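Local coordinates for protein probable polyketide synthase 1 (Dictyostelium discoideum, PDB 2H84) that makes acylpyrones in vitro and, through this C-terminal type III polyketide synthase domain, probably extends and cyclises polyketide chains, at residues A[22-27]-A[206-211]; A[64-69]-A[184-189]; A[323-328]-A[338-343]. All blocks are in the same frame, centred on the assembly; numbering follows the deposited sequence.

Contact 1 (A[22-27]-A[206-211]); sequences SVPGEP and FADGSA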
ATOM      1  N   SER A  22     -14.874   1.358  14.826  1.00 14.43           N
ATOM      2  CA  SER A  22     -16.153   1.369  14.133  1.00 15.58           C
ATOM      3  C   SER A  22     -16.407  -0.019  13.568  1.00 15.37           C
ATOM      4  O   SER A  22     -15.530  -0.604  12.946  1.00 16.72           O
ATOM      5  CB  SER A  22     -16.125   2.400  13.006  1.00 15.75           C
ATOM      6  OG  SER A  22     -17.306   2.326  12.235  1.00 17.07           O
ATOM      7  N   VAL A  23     -17.599  -0.556  13.792  1.00 14.49           N
ATOM      8  CA  VAL A  23     -17.904  -1.885  13.285  1.00 14.85           C
ATOM      9  C   VAL A  23     -19.267  -1.932  12.623  1.00 15.23           C
ATOM     10  O   VAL A  23     -20.147  -1.132  12.932  1.00 17.28           O
ATOM     11  CB  VAL A  23     -17.862  -2.952  14.419  1.00 14.25           C
ATOM     12  CG1 VAL A  23     -16.454  -3.110  14.918  1.00 13.87           C
ATOM     13  CG2 VAL A  23     -18.791  -2.554  15.559  1.00 12.41           C
ATOM     14  N   PRO A  24     -19.460  -2.870  11.695  1.00 14.41           N
ATOM     15  CA  PRO A  24     -20.739  -2.996  11.006  1.00 14.87           C
ATOM     16  C   PRO A  24     -21.801  -3.663  11.867  1.00 15.69           C
ATOM     17  O   PRO A  24     -21.566  -4.725  12.441  1.00 15.38           O
ATOM     18  CB  PRO A  24     -20.385  -3.821   9.782  1.00 14.49           C
ATOM     19  CG  PRO A  24     -19.294  -4.667  10.264  1.00 15.02           C
ATOM     20  CD  PRO A  24     -18.456  -3.769  11.113  1.00 14.33           C
ATOM     21  N   GLY A  25     -22.959  -3.011  11.961  1.00 16.95           N
ATOM     22  CA  GLY A  25     -24.084  -3.534  12.715  1.00 17.23           C
ATOM     23  C   GLY A  25     -23.863  -3.881  14.174  1.00 18.70           C
ATOM     24  O   GLY A  25     -22.968  -3.340  14.837  1.00 18.06           O
ATOM     25  N   GLU A  26     -24.704  -4.789  14.666  1.00 19.55           N
ATOM     26  CA  GLU A  26     -24.658  -5.258  16.050  1.00 20.89           C
ATOM     27  C   GLU A  26     -23.832  -6.537  16.199  1.00 20.69           C
ATOM     28  O   GLU A  26     -23.517  -7.209  15.219  1.00 20.70           O
ATOM     29  CB  GLU A  26     -26.076  -5.520  16.557  1.00 22.71           C
ATOM     30  CG  GLU A  26     -26.952  -4.293  16.655  1.00 26.10           C
ATOM     31  CD  GLU A  26     -26.471  -3.342  17.720  1.00 28.82           C
ATOM     32  OE1 GLU A  26     -25.424  -2.692  17.515  1.00 30.38           O
ATOM     33  OE2 GLU A  26     -27.132  -3.252  18.772  1.00 30.49           O
ATOM     34  N   PRO A  27     -23.468  -6.889  17.439  1.00 20.75           N
ATOM     35  CA  PRO A  27     -22.678  -8.100  17.668  1.00 20.34           C
ATOM     36  C   PRO A  27     -23.495  -9.322  17.307  1.00 20.80           C
ATOM     37  O   PRO A  27     -24.579  -9.525  17.855  1.00 21.51           O
ATOM     38  CB  PRO A  27     -22.382  -8.046  19.164  1.00 19.77           C
ATOM     39  CG  PRO A  27     -22.395  -6.590  19.464  1.00 19.80           C
ATOM     40  CD  PRO A  27     -23.589  -6.107  18.680  1.00 20.29           C
ATOM     41  N   PHE A 206     -12.681 -14.909  11.479  1.00 11.29           N
ATOM     42  CA  PHE A 206     -12.589 -13.582  10.857  1.00  8.84           C
ATOM     43  C   PHE A 206     -13.852 -12.746  10.959  1.00  6.98           C
ATOM     44  O   PHE A 206     -14.959 -13.260  10.882  1.00  5.33           O
ATOM     45  CB  PHE A 206     -12.184 -13.696   9.381  1.00  7.99           C
ATOM     46  CG  PHE A 206     -10.785 -14.219   9.165  1.00  6.66           C
ATOM     47  CD1 PHE A 206      -9.676 -13.494   9.603  1.00  6.32           C
ATOM     48  CD2 PHE A 206     -10.577 -15.440   8.523  1.00  6.71           C
ATOM     49  CE1 PHE A 206      -8.378 -13.970   9.397  1.00  5.73           C
ATOM     50  CE2 PHE A 206      -9.286 -15.933   8.309  1.00  6.33           C
ATOM     51  CZ  PHE A 206      -8.183 -15.196   8.751  1.00  8.04           C
ATOM     52  N   ALA A 207     -13.664 -11.446  11.132  1.00  7.28           N
ATOM     53  CA  ALA A 207     -14.770 -10.501  11.243  1.00  9.45           C
ATOM     54  C   ALA A 207     -14.356  -9.198  10.556  1.00  9.93           C
ATOM     55  O   ALA A 207     -13.210  -9.067  10.104  1.00  9.88           O
ATOM     56  CB  ALA A 207     -15.104 -10.240  12.721  1.00 10.38           C
ATOM     57  N   ASP A 208     -15.283  -8.240  10.487  1.00  8.63           N
ATOM     58  CA  ASP A 208     -15.015  -6.953   9.841  1.00  8.21           C
ATOM     59  C   ASP A 208     -14.973  -5.797  10.824  1.00  7.50           C
ATOM     60  O   ASP A 208     -15.674  -5.801  11.835  1.00  7.95           O
ATOM     61  CB  ASP A 208     -16.083  -6.653   8.793  1.00  7.86           C
ATOM     62  CG  ASP A 208     -16.491  -7.873   8.025  1.00  7.79           C
ATOM     63  OD1 ASP A 208     -15.595  -8.638   7.612  1.00  9.52           O
ATOM     64  OD2 ASP A 208     -17.706  -8.052   7.837  1.00  5.84           O
ATOM     65  N   GLY A 209     -14.162  -4.794  10.513  1.00  6.56           N
ATOM     66  CA  GLY A 209     -14.061  -3.652  11.397  1.00  6.88           C
ATOM     67  C   GLY A 209     -13.106  -2.596  10.883  1.00  8.10           C
ATOM     68  O   GLY A 209     -12.381  -2.810   9.902  1.00  8.18           O
ATOM     69  N   SER A 210     -13.105  -1.449  11.555  1.00  8.48           N
ATOM     70  CA  SER A 210     -12.257  -0.331  11.184  1.00  8.23           C
ATOM     71  C   SER A 210     -11.796   0.362  12.446  1.00  8.78           C
ATOM     72  O   SER A 210     -12.587   0.596  13.356  1.00  8.86           O
ATOM     73  CB  SER A 210     -13.044   0.664  10.328  1.00  9.53           C
ATOM     74  OG  SER A 210     -12.224   1.736   9.882  1.00 10.57           O
ATOM     75  N   ALA A 211     -10.512   0.699  12.489  1.00  9.96           N
ATOM     76  CA  ALA A 211      -9.928   1.377  13.641  1.00  9.29           C
ATOM     77  C   ALA A 211      -9.004   2.481  13.162  1.00  9.08           C
ATOM     78  O   ALA A 211      -8.226   2.281  12.232  1.00  9.31           O
ATOM     79  CB  ALA A 211      -9.148   0.384  14.478  1.00  9.09           C
TER
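Pro24 meets Asp208 at about a right angle. Pro24 touches with CD and CG: CD lies 3.5 Å from the backbone O of Asp208, and CG of Pro24 lies 4.1 Å from Asp208 CB. The carboxylate itself turns elsewhere. The first torsion of Asp208 (chi1 -39°) sets CG beside the backbone N and leads the carboxylate to Ser188 and Val66, where OD2 is hydrogen-bonded to Ser188 OG and to Val66 N. Proline has no N-H to offer Asp208 O, so the touch here is made by ring carbons. The N-H of Asp208 is bonded to the O of His64.

Ser22 and Ser210 face each other as an antiparallel hydrogen-bonded pair. Ser210 N gives a bond of 2.9 Å to Ser22 O, while the bond from Ser22 N to Ser210 O is weak. Both side chains stand on the same face of the sheet, with Ser22 CB 4.4 Å from Ser210 CB. Both touch Ala102 of helix 84-110, and Ser22 OG is weakly bonded to Leu98 O and Gln101 OE1.

The pair joins strands 15-22 and 209-216, neighbours in the sheet of the N-terminal half of the thiolase fold. The strand order there is 148-153, 119-124, 178-185, 209-216, 15-22, and helices cover the sheet on both faces. The short touching parts, 22-24 and 208-210, run 153° apart, close to antiparallel.

Val23 uses its CG1 methyl. This CG1 of Val23 lies 4.3 Å from Gly209 CA and 4.2 Å from Asp208 O. Gly209 brings no side chain to this spot, so the methyl meets main chain only within this contact. Val23 also packs on helix 335-345. The side chain of Asp208 is about 12 Å from that of Cys157, the predicted active-site cysteine.

Contact 2 (A[64-69]-A[184-189]); sequences HLVRDY and TEVCSL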
ATOM      1  N   HIS A  64     -18.755  -8.981  14.341  1.00 17.92           N
ATOM      2  CA  HIS A  64     -19.539  -8.016  13.574  1.00 17.16           C
ATOM      3  C   HIS A  64     -19.260  -8.322  12.103  1.00 16.32           C
ATOM      4  O   HIS A  64     -18.105  -8.406  11.682  1.00 17.03           O
ATOM      5  CB  HIS A  64     -19.119  -6.596  13.936  1.00 16.83           C
ATOM      6  CG  HIS A  64     -19.452  -6.221  15.343  1.00 17.15           C
ATOM      7  ND1 HIS A  64     -20.592  -5.520  15.678  1.00 16.94           N
ATOM      8  CD2 HIS A  64     -18.819  -6.487  16.510  1.00 16.02           C
ATOM      9  CE1 HIS A  64     -20.645  -5.372  16.988  1.00 15.02           C
ATOM     10  NE2 HIS A  64     -19.582  -5.950  17.518  1.00 15.17           N
ATOM     11  N   LEU A  65     -20.315  -8.500  11.322  1.00 14.90           N
ATOM     12  CA  LEU A  65     -20.132  -8.857   9.925  1.00 14.57           C
ATOM     13  C   LEU A  65     -20.988  -8.066   8.957  1.00 15.68           C
ATOM     14  O   LEU A  65     -22.186  -7.919   9.168  1.00 17.39           O
ATOM     15  CB  LEU A  65     -20.443 -10.345   9.739  1.00 11.20           C
ATOM     16  CG  LEU A  65     -19.859 -11.339  10.738  1.00  7.61           C
ATOM     17  CD1 LEU A  65     -20.518 -12.678  10.535  1.00  7.04           C
ATOM     18  CD2 LEU A  65     -18.369 -11.440  10.567  1.00  6.21           C
ATOM     19  N   VAL A  66     -20.369  -7.571   7.888  1.00 15.38           N
ATOM     20  CA  VAL A  66     -21.093  -6.830   6.872  1.00 14.53           C
ATOM     21  C   VAL A  66     -22.054  -7.847   6.263  1.00 14.99           C
ATOM     22  O   VAL A  66     -23.157  -7.496   5.852  1.00 16.85           O
ATOM     23  CB  VAL A  66     -20.134  -6.276   5.791  1.00 15.36           C
ATOM     24  CG1 VAL A  66     -20.918  -5.731   4.605  1.00 15.22           C
ATOM     25  CG2 VAL A  66     -19.278  -5.177   6.382  1.00 13.95           C
ATOM     26  N   ARG A  67     -21.633  -9.110   6.211  1.00 13.58           N
ATOM     27  CA  ARG A  67     -22.489 -10.170   5.686  1.00 13.71           C
ATOM     28  C   ARG A  67     -22.886 -11.093   6.827  1.00 13.12           C
ATOM     29  O   ARG A  67     -22.105 -11.931   7.258  1.00 12.38           O
ATOM     30  CB  ARG A  67     -21.783 -10.985   4.601  1.00 14.05           C
ATOM     31  CG  ARG A  67     -22.644 -12.124   4.044  1.00 12.34           C
ATOM     32  CD  ARG A  67     -22.037 -12.743   2.799  1.00 11.06           C
ATOM     33  NE  ARG A  67     -22.810 -13.892   2.335  1.00 10.78           N
ATOM     34  CZ  ARG A  67     -23.100 -14.115   1.056  1.00 12.28           C
ATOM     35  NH1 ARG A  67     -22.681 -13.267   0.132  1.00 14.98           N
ATOM     36  NH2 ARG A  67     -23.807 -15.172   0.686  1.00 10.87           N
ATOM     37  N   ASP A  68     -24.107 -10.927   7.315  1.00 13.70           N
ATOM     38  CA  ASP A  68     -24.614 -11.730   8.415  1.00 14.80           C
ATOM     39  C   ASP A  68     -25.104 -13.064   7.876  1.00 14.06           C
ATOM     40  O   ASP A  68     -26.228 -13.181   7.401  1.00 14.83           O
ATOM     41  CB  ASP A  68     -25.755 -10.981   9.118  1.00 17.73           C
ATOM     42  CG  ASP A  68     -26.262 -11.702  10.355  1.00 18.97           C
ATOM     43  OD1 ASP A  68     -27.073 -11.129  11.108  1.00 22.17           O
ATOM     44  OD2 ASP A  68     -25.868 -12.854  10.582  1.00 19.43           O
ATOM     45  N   TYR A  69     -24.249 -14.071   7.965  1.00 12.71           N
ATOM     46  CA  TYR A  69     -24.587 -15.384   7.464  1.00 13.13           C
ATOM     47  C   TYR A  69     -25.795 -16.056   8.105  1.00 13.37           C
ATOM     48  O   TYR A  69     -26.311 -17.037   7.573  1.00 14.14           O
ATOM     49  CB  TYR A  69     -23.359 -16.294   7.547  1.00 13.98           C
ATOM     50  CG  TYR A  69     -22.307 -15.939   6.520  1.00 13.97           C
ATOM     51  CD1 TYR A  69     -21.436 -14.870   6.721  1.00 12.79           C
ATOM     52  CD2 TYR A  69     -22.229 -16.634   5.312  1.00 13.73           C
ATOM     53  CE1 TYR A  69     -20.521 -14.503   5.742  1.00 13.53           C
ATOM     54  CE2 TYR A  69     -21.321 -16.276   4.333  1.00 13.63           C
ATOM     55  CZ  TYR A  69     -20.472 -15.213   4.549  1.00 14.31           C
ATOM     56  OH  TYR A  69     -19.584 -14.855   3.561  1.00 17.11           O
ATOM     57  N   THR A 184      -8.957  -0.617   7.970  1.00  7.68           N
ATOM     58  CA  THR A 184     -10.299  -1.139   7.856  1.00  6.14           C
ATOM     59  C   THR A 184     -10.292  -2.362   6.936  1.00  4.77           C
ATOM     60  O   THR A 184      -9.763  -2.329   5.827  1.00  2.09           O
ATOM     61  CB  THR A 184     -11.253   0.014   7.392  1.00  7.43           C
ATOM     62  OG1 THR A 184     -12.264  -0.498   6.523  1.00  9.69           O
ATOM     63  CG2 THR A 184     -10.465   1.146   6.710  1.00  6.77           C
ATOM     64  N   GLU A 185     -10.850  -3.461   7.434  1.00  4.46           N
ATOM     65  CA  GLU A 185     -10.866  -4.713   6.687  1.00  6.29           C
ATOM     66  C   GLU A 185     -12.235  -5.376   6.775  1.00  7.17           C
ATOM     67  O   GLU A 185     -12.860  -5.352   7.838  1.00  7.45           O
ATOM     68  CB  GLU A 185      -9.828  -5.682   7.269  1.00  6.81           C
ATOM     69  CG  GLU A 185      -8.440  -5.095   7.506  1.00  7.84           C
ATOM     70  CD  GLU A 185      -7.470  -5.333   6.356  1.00  9.71           C
ATOM     71  OE1 GLU A 185      -6.258  -5.113   6.535  1.00 11.14           O
ATOM     72  OE2 GLU A 185      -7.900  -5.737   5.259  1.00 11.39           O
ATOM     73  N   VAL A 186     -12.689  -5.968   5.668  1.00  6.62           N
ATOM     74  CA  VAL A 186     -13.973  -6.662   5.631  1.00  5.70           C
ATOM     75  C   VAL A 186     -13.765  -8.069   5.088  1.00  6.73           C
ATOM     76  O   VAL A 186     -13.611  -8.274   3.885  1.00  5.79           O
ATOM     77  CB  VAL A 186     -15.000  -5.920   4.756  1.00  4.75           C
ATOM     78  CG1 VAL A 186     -16.287  -6.723   4.666  1.00  6.42           C
ATOM     79  CG2 VAL A 186     -15.287  -4.560   5.343  1.00  2.36           C
ATOM     80  N   CYS A 187     -13.761  -9.034   6.000  1.00  8.54           N
ATOM     81  CA  CYS A 187     -13.544 -10.436   5.662  1.00 10.18           C
ATOM     82  C   CYS A 187     -14.783 -11.278   5.415  1.00 10.52           C
ATOM     83  O   CYS A 187     -14.739 -12.215   4.623  1.00 13.08           O
ATOM     84  CB  CYS A 187     -12.752 -11.111   6.769  1.00 11.04           C
ATOM     85  SG  CYS A 187     -11.352 -10.162   7.339  1.00 14.09           S
ATOM     86  N   SER A 188     -15.870 -10.974   6.114  1.00 10.18           N
ATOM     87  CA  SER A 188     -17.102 -11.742   5.982  1.00  9.74           C
ATOM     88  C   SER A 188     -17.542 -11.917   4.544  1.00 10.83           C
ATOM     89  O   SER A 188     -18.188 -12.906   4.210  1.00 11.31           O
ATOM     90  CB  SER A 188     -18.219 -11.087   6.790  1.00  8.80           C
ATOM     91  OG  SER A 188     -18.424  -9.753   6.374  1.00 10.76           O
ATOM     92  N   LEU A 189     -17.188 -10.963   3.691  1.00 11.76           N
ATOM     93  CA  LEU A 189     -17.559 -11.037   2.288  1.00 12.26           C
ATOM     94  C   LEU A 189     -16.872 -12.192   1.588  1.00 13.20           C
ATOM     95  O   LEU A 189     -17.345 -12.663   0.554  1.00 14.09           O
ATOM     96  CB  LEU A 189     -17.159  -9.754   1.576  1.00 12.77           C
ATOM     97  CG  LEU A 189     -17.944  -8.504   1.937  1.00 15.05           C
ATOM     98  CD1 LEU A 189     -17.362  -7.297   1.205  1.00 16.81           C
ATOM     99  CD2 LEU A 189     -19.401  -8.726   1.557  1.00 16.34           C
TER
HETATM  100  O   HOH W   1     -20.314 -11.606   0.085  1.00 37.82           O
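Ser188 holds its OG between the backbone N and the carbonyl carbon (chi1 58°), which brings the hydroxyl to the backbone N of Arg67. Tyr69 has CG anti to the carbonyl carbon (chi1 -72°), and this swings its ring across to Ser188 as well. Arg67 N donates to Ser188 OG over 3.3 Å, with an N-H...O angle of 157°. Tyr69 OH donates to Ser188 O; the modelled distance is very short. That oxygen lies at the ring edge, in the ring plane. One face of the same ring takes Arg67 CG, 3.6 Å above the plane and offset toward the rim. Ser188 is thus bonded to the loop through both its hydroxyl and its carbonyl. Its OG has a stronger partner in Asp208.

Apolar atoms fill in beside these bonds. Leu65 sets CB against Ser188 CB at 3.8 Å, and its CD2 methyl reaches the same carbon. Val66 crosses Val186 at about a right angle, with CG2 of Val66 3.8 Å from CG1 of Val186.

The extended Arg67 chain carries its guanidinium past the contact. A water links NH1 of Arg67 (2.9 Å) to the O of Leu189 (3.2 Å). Arg67 NE bonds Asn74 O, and NH1 forms a salt bridge with Glu82.

The contact fastens the loop before helix 84-110 to the turn that follows strand 178-185, one of the sheet strands in the N-terminal half of this chalcone synthase-like thiolase fold.

Contact 3 (A[323-328]-A[338-343]); sequences WDVYHA and IFVMDH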
ATOM      1  N   TRP A 323      -7.712 -10.623  25.017  1.00 20.87           N
ATOM      2  CA  TRP A 323      -8.689 -11.712  24.980  1.00 20.30           C
ATOM      3  C   TRP A 323     -10.102 -11.154  25.044  1.00 20.44           C
ATOM      4  O   TRP A 323     -11.039 -11.821  24.632  1.00 19.83           O
ATOM      5  CB  TRP A 323      -8.470 -12.698  26.131  1.00 19.63           C
ATOM      6  CG  TRP A 323      -7.424 -13.745  25.886  1.00 20.66           C
ATOM      7  CD1 TRP A 323      -6.115 -13.715  26.292  1.00 20.25           C
ATOM      8  CD2 TRP A 323      -7.577 -14.953  25.128  1.00 21.35           C
ATOM      9  NE1 TRP A 323      -5.444 -14.823  25.825  1.00 20.47           N
ATOM     10  CE2 TRP A 323      -6.317 -15.595  25.103  1.00 21.34           C
ATOM     11  CE3 TRP A 323      -8.653 -15.548  24.458  1.00 21.07           C
ATOM     12  CZ2 TRP A 323      -6.112 -16.808  24.433  1.00 21.34           C
ATOM     13  CZ3 TRP A 323      -8.445 -16.753  23.795  1.00 20.28           C
ATOM     14  CH2 TRP A 323      -7.186 -17.365  23.782  1.00 21.09           C
ATOM     15  N   ASP A 324     -10.266  -9.950  25.586  1.00 21.45           N
ATOM     16  CA  ASP A 324     -11.593  -9.349  25.642  1.00 21.88           C
ATOM     17  C   ASP A 324     -11.953  -9.012  24.199  1.00 21.56           C
ATOM     18  O   ASP A 324     -13.053  -9.320  23.734  1.00 21.97           O
ATOM     19  CB  ASP A 324     -11.585  -8.065  26.474  1.00 23.67           C
ATOM     20  CG  ASP A 324     -11.378  -8.320  27.956  1.00 26.11           C
ATOM     21  OD1 ASP A 324     -11.858  -9.359  28.466  1.00 27.18           O
ATOM     22  OD2 ASP A 324     -10.749  -7.462  28.613  1.00 27.24           O
ATOM     23  N   VAL A 325     -11.004  -8.386  23.500  1.00 19.14           N
ATOM     24  CA  VAL A 325     -11.187  -8.008  22.103  1.00 16.65           C
ATOM     25  C   VAL A 325     -11.463  -9.235  21.245  1.00 16.80           C
ATOM     26  O   VAL A 325     -12.403  -9.248  20.453  1.00 17.08           O
ATOM     27  CB  VAL A 325      -9.942  -7.318  21.551  1.00 16.18           C
ATOM     28  CG1 VAL A 325     -10.127  -7.014  20.081  1.00 15.34           C
ATOM     29  CG2 VAL A 325      -9.670  -6.057  22.330  1.00 15.08           C
ATOM     30  N   TYR A 326     -10.645 -10.272  21.402  1.00 16.31           N
ATOM     31  CA  TYR A 326     -10.830 -11.486  20.622  1.00 16.02           C
ATOM     32  C   TYR A 326     -12.180 -12.152  20.885  1.00 15.70           C
ATOM     33  O   TYR A 326     -12.828 -12.620  19.951  1.00 15.91           O
ATOM     34  CB  TYR A 326      -9.679 -12.474  20.881  1.00 15.78           C
ATOM     35  CG  TYR A 326      -9.835 -13.812  20.173  1.00 16.80           C
ATOM     36  CD1 TYR A 326     -10.252 -14.948  20.873  1.00 16.75           C
ATOM     37  CD2 TYR A 326      -9.605 -13.930  18.795  1.00 17.41           C
ATOM     38  CE1 TYR A 326     -10.444 -16.174  20.223  1.00 17.41           C
ATOM     39  CE2 TYR A 326      -9.794 -15.152  18.127  1.00 17.47           C
ATOM     40  CZ  TYR A 326     -10.214 -16.272  18.848  1.00 17.92           C
ATOM     41  OH  TYR A 326     -10.406 -17.475  18.201  1.00 15.20           O
ATOM     42  N   HIS A 327     -12.615 -12.183  22.143  1.00 15.27           N
ATOM     43  CA  HIS A 327     -13.892 -12.816  22.471  1.00 15.52           C
ATOM     44  C   HIS A 327     -15.087 -12.111  21.848  1.00 16.07           C
ATOM     45  O   HIS A 327     -16.046 -12.763  21.432  1.00 16.00           O
ATOM     46  CB  HIS A 327     -14.114 -12.881  23.986  1.00 13.83           C
ATOM     47  CG  HIS A 327     -13.208 -13.842  24.692  1.00 13.90           C
ATOM     48  ND1 HIS A 327     -12.868 -15.069  24.168  1.00 13.39           N
ATOM     49  CD2 HIS A 327     -12.595 -13.764  25.898  1.00 13.68           C
ATOM     50  CE1 HIS A 327     -12.082 -15.707  25.020  1.00 12.32           C
ATOM     51  NE2 HIS A 327     -11.903 -14.936  26.076  1.00 12.40           N
ATOM     52  N   ALA A 328     -15.014 -10.783  21.774  1.00 16.83           N
ATOM     53  CA  ALA A 328     -16.108  -9.968  21.249  1.00 16.64           C
ATOM     54  C   ALA A 328     -16.029  -9.512  19.791  1.00 17.65           C
ATOM     55  O   ALA A 328     -16.995  -8.957  19.267  1.00 18.23           O
ATOM     56  CB  ALA A 328     -16.287  -8.759  22.145  1.00 16.32           C
ATOM     57  N   ILE A 338      -5.250  -2.475  16.820  1.00 15.27           N
ATOM     58  CA  ILE A 338      -5.713  -1.162  17.246  1.00 12.85           C
ATOM     59  C   ILE A 338      -6.924  -1.296  18.170  1.00 12.37           C
ATOM     60  O   ILE A 338      -6.998  -0.617  19.187  1.00 11.82           O
ATOM     61  CB  ILE A 338      -6.060  -0.301  16.036  1.00 11.64           C
ATOM     62  CG1 ILE A 338      -4.891  -0.332  15.040  1.00  9.33           C
ATOM     63  CG2 ILE A 338      -6.387   1.112  16.461  1.00  8.92           C
ATOM     64  CD1 ILE A 338      -3.575   0.166  15.586  1.00  8.08           C
ATOM     65  N   PHE A 339      -7.874  -2.162  17.821  1.00 12.72           N
ATOM     66  CA  PHE A 339      -9.058  -2.364  18.658  1.00 13.76           C
ATOM     67  C   PHE A 339      -8.640  -2.684  20.092  1.00 14.95           C
ATOM     68  O   PHE A 339      -9.200  -2.140  21.055  1.00 14.01           O
ATOM     69  CB  PHE A 339      -9.915  -3.512  18.127  1.00 13.41           C
ATOM     70  CG  PHE A 339     -11.079  -3.077  17.288  1.00 13.56           C
ATOM     71  CD1 PHE A 339     -10.881  -2.504  16.032  1.00 12.59           C
ATOM     72  CD2 PHE A 339     -12.385  -3.264  17.745  1.00 13.48           C
ATOM     73  CE1 PHE A 339     -11.971  -2.133  15.232  1.00 12.18           C
ATOM     74  CE2 PHE A 339     -13.484  -2.895  16.954  1.00 13.96           C
ATOM     75  CZ  PHE A 339     -13.275  -2.326  15.695  1.00 12.77           C
ATOM     76  N   VAL A 340      -7.657  -3.575  20.226  1.00 15.43           N
ATOM     77  CA  VAL A 340      -7.145  -3.963  21.533  1.00 15.74           C
ATOM     78  C   VAL A 340      -6.522  -2.758  22.240  1.00 15.81           C
ATOM     79  O   VAL A 340      -6.801  -2.516  23.411  1.00 16.27           O
ATOM     80  CB  VAL A 340      -6.089  -5.079  21.423  1.00 15.77           C
ATOM     81  CG1 VAL A 340      -5.464  -5.332  22.782  1.00 14.32           C
ATOM     82  CG2 VAL A 340      -6.730  -6.353  20.900  1.00 15.83           C
ATOM     83  N   MET A 341      -5.680  -2.006  21.536  1.00 15.81           N
ATOM     84  CA  MET A 341      -5.063  -0.822  22.131  1.00 17.00           C
ATOM     85  C   MET A 341      -6.130   0.132  22.673  1.00 18.71           C
ATOM     86  O   MET A 341      -5.974   0.685  23.760  1.00 20.04           O
ATOM     87  CB  MET A 341      -4.186  -0.097  21.107  1.00 14.94           C
ATOM     88  CG  MET A 341      -2.905  -0.834  20.785  1.00 13.88           C
ATOM     89  SD  MET A 341      -1.969  -0.061  19.474  1.00 12.68           S
ATOM     90  CE  MET A 341      -0.944   0.995  20.340  1.00 11.41           C
ATOM     91  N   ASP A 342      -7.212   0.320  21.919  1.00 19.94           N
ATOM     92  CA  ASP A 342      -8.299   1.196  22.341  1.00 20.79           C
ATOM     93  C   ASP A 342      -8.880   0.740  23.677  1.00 21.55           C
ATOM     94  O   ASP A 342      -8.818   1.460  24.672  1.00 23.44           O
ATOM     95  CB  ASP A 342      -9.402   1.220  21.270  1.00 20.73           C
ATOM     96  CG  ASP A 342     -10.773   1.636  21.823  1.00 20.57           C
ATOM     97  OD1 ASP A 342     -10.925   2.785  22.304  1.00 18.37           O
ATOM     98  OD2 ASP A 342     -11.702   0.799  21.772  1.00 19.51           O
ATOM     99  N   HIS A 343      -9.430  -0.464  23.695  1.00 21.00           N
ATOM    100  CA  HIS A 343     -10.030  -1.006  24.900  1.00 22.06           C
ATOM    101  C   HIS A 343      -9.053  -1.127  26.068  1.00 22.59           C
ATOM    102  O   HIS A 343      -9.476  -1.123  27.217  1.00 22.00           O
ATOM    103  CB  HIS A 343     -10.671  -2.356  24.561  1.00 22.71           C
ATOM    104  CG  HIS A 343     -11.021  -3.197  25.749  1.00 23.73           C
ATOM    105  ND1 HIS A 343     -10.118  -4.050  26.348  1.00 24.37           N
ATOM    106  CD2 HIS A 343     -12.184  -3.339  26.429  1.00 24.33           C
ATOM    107  CE1 HIS A 343     -10.711  -4.686  27.346  1.00 24.81           C
ATOM    108  NE2 HIS A 343     -11.962  -4.272  27.415  1.00 25.31           N
TER
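Two helices joined by a short loop, 320-329 and 335-345, pack here in the C-terminal part of the chalcone synthase family domain. Their segments approach to 9.2 Å between axes, and their directions are 122° apart. Val325 carries most of the apolar contact. Its CG2 sits against CG2 of Val340, and CG1 of Val325 lies 4.0 Å from Phe339 CB. CG1 is anti to the backbone N (chi1 177°); this turns it toward Phe339 CB while both methyls rest on Val340 CG2. The Phe339 ring turns from this helix and meets Tyr329 edge-to-face.

On one flank Asp324 and His343 cross at about a right angle, with carboxylate and ring planes 76° apart. Asp324 OD2 comes to the edge of the imidazole, near its plane, 3.1 Å from His343 CE1. No hydrogen bond is formed there. Putting an alanine at His343 would probably leave the Asp324 carboxylate without its ring edge and open a gap beside it.

Helix 335-345 also lays Ile338 and Phe339 on strands 15-22 and 209-216. This is consistent with the central helical layer of the five-layered alpha-beta-alpha-beta-alpha thiolase fold.

From the N terminus, the chain leaves strand 15-22 and enters the loop of contact 1. That contact closes only at 206-211, 179 residues on. Within this long span, contact 2 opens after strand 62-63 and closes at the end of strand 178-185. Contact 3 comes later and in series, closing a short loop between helices 320-329 and 335-345. Contacts 1 and 2 meet through Asp208, whose carboxylate reaches Ser188 and the backbone of contact 2; strands 209-216 and 178-185 are neighbours there. Contact 3 reaches contact 1 through Phe339, which packs on Val23 and Ala211, and through Ile338 on Ala211. The C-terminal helices are thereby tied to the N-terminal sheet.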